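Local coordinates for protein hexokinase (Schistosoma mansoni, PDB 1BDG) that catalyses the ATP-dependent phosphorylation of glucose and other hexoses to hexose 6-phosphates, the first step of glycolysis, at residues T248-F253 with Q280-M285. Residues are numbered along the deposited sequence; the frame is centred on the assembly and turned at random.
With GLC (alpha-D-glucopyranose), chain B.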
# COMPACT_ATOMS: atom_id res chain seq x y z
N THR A 248 -4.59 -8.53 6.34
CA THR A 248 -5.96 -8.22 5.96
C THR A 248 -6.16 -8.21 4.47
O THR A 248 -7.07 -8.85 3.97
CB THR A 248 -6.38 -6.87 6.54
OG1 THR A 248 -5.63 -5.82 5.91
CG2 THR A 248 -6.11 -6.84 8.03
N GLU A 249 -5.30 -7.49 3.77
CA GLU A 249 -5.36 -7.38 2.32
C GLU A 249 -6.71 -6.70 2.00
O GLU A 249 -7.51 -7.19 1.20
CB GLU A 249 -5.22 -8.76 1.69
CG GLU A 249 -4.72 -8.79 0.25
CD GLU A 249 -3.35 -8.15 0.05
OE1 GLU A 249 -2.34 -8.67 0.55
OE2 GLU A 249 -3.29 -7.12 -0.66
N TRP A 250 -6.91 -5.55 2.66
CA TRP A 250 -8.12 -4.74 2.56
C TRP A 250 -8.27 -3.94 1.27
O TRP A 250 -9.30 -3.28 1.05
CB TRP A 250 -8.23 -3.79 3.77
CG TRP A 250 -7.29 -2.59 3.81
CD1 TRP A 250 -6.53 -2.09 2.79
CD2 TRP A 250 -7.06 -1.71 4.93
NE1 TRP A 250 -5.86 -0.97 3.19
CE2 TRP A 250 -6.16 -0.71 4.50
CE3 TRP A 250 -7.54 -1.68 6.24
CZ2 TRP A 250 -5.73 0.32 5.35
CZ3 TRP A 250 -7.11 -0.65 7.09
CH2 TRP A 250 -6.22 0.34 6.63
N GLY A 251 -7.24 -3.93 0.44
CA GLY A 251 -7.34 -3.23 -0.82
C GLY A 251 -8.51 -3.82 -1.58
O GLY A 251 -9.19 -3.14 -2.35
N ALA A 252 -8.78 -5.10 -1.33
CA ALA A 252 -9.87 -5.78 -1.99
C ALA A 252 -11.26 -5.43 -1.48
O ALA A 252 -12.24 -5.92 -2.02
CB ALA A 252 -9.66 -7.28 -1.93
N PHE A 253 -11.38 -4.58 -0.46
CA PHE A 253 -12.72 -4.23 0.04
C PHE A 253 -13.50 -3.60 -1.11
O PHE A 253 -12.94 -2.98 -1.99
CB PHE A 253 -12.65 -3.27 1.24
CG PHE A 253 -13.98 -3.06 1.94
CD1 PHE A 253 -14.79 -4.15 2.29
CD2 PHE A 253 -14.41 -1.78 2.29
CE1 PHE A 253 -16.00 -3.97 2.98
CE2 PHE A 253 -15.64 -1.58 2.99
CZ PHE A 253 -16.43 -2.69 3.34
N GLN A 280 -9.44 -4.72 -6.23
CA GLN A 280 -8.85 -3.76 -5.29
C GLN A 280 -9.59 -2.44 -5.28
O GLN A 280 -8.98 -1.37 -5.22
CB GLN A 280 -7.37 -3.52 -5.60
CG GLN A 280 -6.52 -4.78 -5.74
CD GLN A 280 -6.19 -5.48 -4.43
OE1 GLN A 280 -6.48 -6.65 -4.26
NE2 GLN A 280 -5.53 -4.77 -3.54
N LEU A 281 -10.92 -2.52 -5.25
CA LEU A 281 -11.78 -1.34 -5.26
C LEU A 281 -11.56 -0.31 -4.14
O LEU A 281 -11.66 0.90 -4.36
CB LEU A 281 -13.25 -1.77 -5.35
CG LEU A 281 -13.48 -2.65 -6.59
CD1 LEU A 281 -14.95 -2.81 -6.88
CD2 LEU A 281 -12.78 -2.04 -7.80
N TYR A 282 -11.26 -0.77 -2.95
CA TYR A 282 -11.02 0.16 -1.86
C TYR A 282 -9.65 0.81 -2.06
O TYR A 282 -9.51 2.02 -1.87
CB TYR A 282 -11.10 -0.55 -0.51
CG TYR A 282 -10.66 0.28 0.67
CD1 TYR A 282 -11.45 1.32 1.15
CD2 TYR A 282 -9.47 0.02 1.32
CE1 TYR A 282 -11.07 2.07 2.26
CE2 TYR A 282 -9.08 0.76 2.43
CZ TYR A 282 -9.88 1.78 2.89
OH TYR A 282 -9.49 2.49 3.99
N GLU A 283 -8.67 0.02 -2.50
CA GLU A 283 -7.32 0.55 -2.70
C GLU A 283 -7.28 1.68 -3.72
O GLU A 283 -6.54 2.64 -3.56
CB GLU A 283 -6.37 -0.55 -3.14
CG GLU A 283 -5.04 -0.02 -3.63
CD GLU A 283 -4.05 -1.10 -3.90
OE1 GLU A 283 -4.13 -1.71 -4.98
OE2 GLU A 283 -3.21 -1.35 -3.02
N LYS A 284 -8.05 1.53 -4.78
CA LYS A 284 -8.10 2.51 -5.84
C LYS A 284 -8.66 3.86 -5.39
O LYS A 284 -8.54 4.86 -6.12
CB LYS A 284 -8.88 1.94 -7.02
CG LYS A 284 -8.12 0.84 -7.72
CD LYS A 284 -9.00 -0.01 -8.59
CE LYS A 284 -8.23 -0.51 -9.80
NZ LYS A 284 -8.09 -1.98 -9.86
N MET A 285 -9.29 3.89 -4.22
CA MET A 285 -9.86 5.12 -3.66
C MET A 285 -8.86 5.76 -2.72
O MET A 285 -8.93 6.96 -2.49
CB MET A 285 -11.14 4.83 -2.86
CG MET A 285 -12.34 4.27 -3.64
SD MET A 285 -13.67 3.62 -2.57
CE MET A 285 -14.73 5.00 -2.40
C1 GLC B . -1.22 -3.94 -2.53
C2 GLC B . -0.88 -5.41 -2.30
C3 GLC B . -0.73 -5.67 -0.82
C4 GLC B . 0.32 -4.73 -0.24
C5 GLC B . -0.09 -3.30 -0.52
C6 GLC B . 0.94 -2.31 -0.03
O1 GLC B . -2.39 -3.65 -1.85
O2 GLC B . -1.92 -6.25 -2.81
O3 GLC B . -0.33 -7.02 -0.59
O4 GLC B . 0.44 -4.94 1.15
O5 GLC B . -0.21 -3.12 -1.93
O6 GLC B . 1.96 -2.11 -0.98
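The short 3-10 turn W250-A252 lies against Q280-E283, the residues leading into helix 283-286, with A252 CA and Q280 CA 4.0 Å apart. G251 O receives E283 N over 3.2 Å, in the carbonyl plane and on a lone pair, in a fairly straight bond; Y282 N adds weak bonds to G251 O and F253 O. The bare G251 CA is flanked by Q280 NE2 at 3.6 Å and by E283 CB, so a residue without a side chain suits this close passage. The Q280 chain bends at chi2 (-75°), which lays its amide alongside G251 and A252, while its OE1 bonds to R159. Behind the turn, the edge of the Y282 ring meets the face of W250 in a T-shaped pair, planes at 80°; Y282 CE2 lies 3.7 Å from W250 NE1, over one face of the indole. The indole N-H itself is spent on T222 OG1 and the phenol on L377 O, so both amphipathic rings sit buried with their polar ends engaged. Y282 CB also packs against F253 CB at 3.6 Å, and the F253 ring runs on toward helix 23-41. On the sugar side, two carboxylates suit a ligand rich in hydroxyls. E249 accepts hydrogen bonds from glucose O3 at OE1 (2.8 Å) and from O2 at OE2 (2.7 Å). E283, extended with CG anti to its backbone N (chi1 168°), brings OE2 within 2.7 Å of the anomeric O1; T222 N also bonds to E283 OE2, helping to position the carboxylate. Together the two segments build part of the large-subdomain side of the hexokinase glucose pocket, gripping the sugar's O1, O2 and O3 in this actin-like ATPase fold.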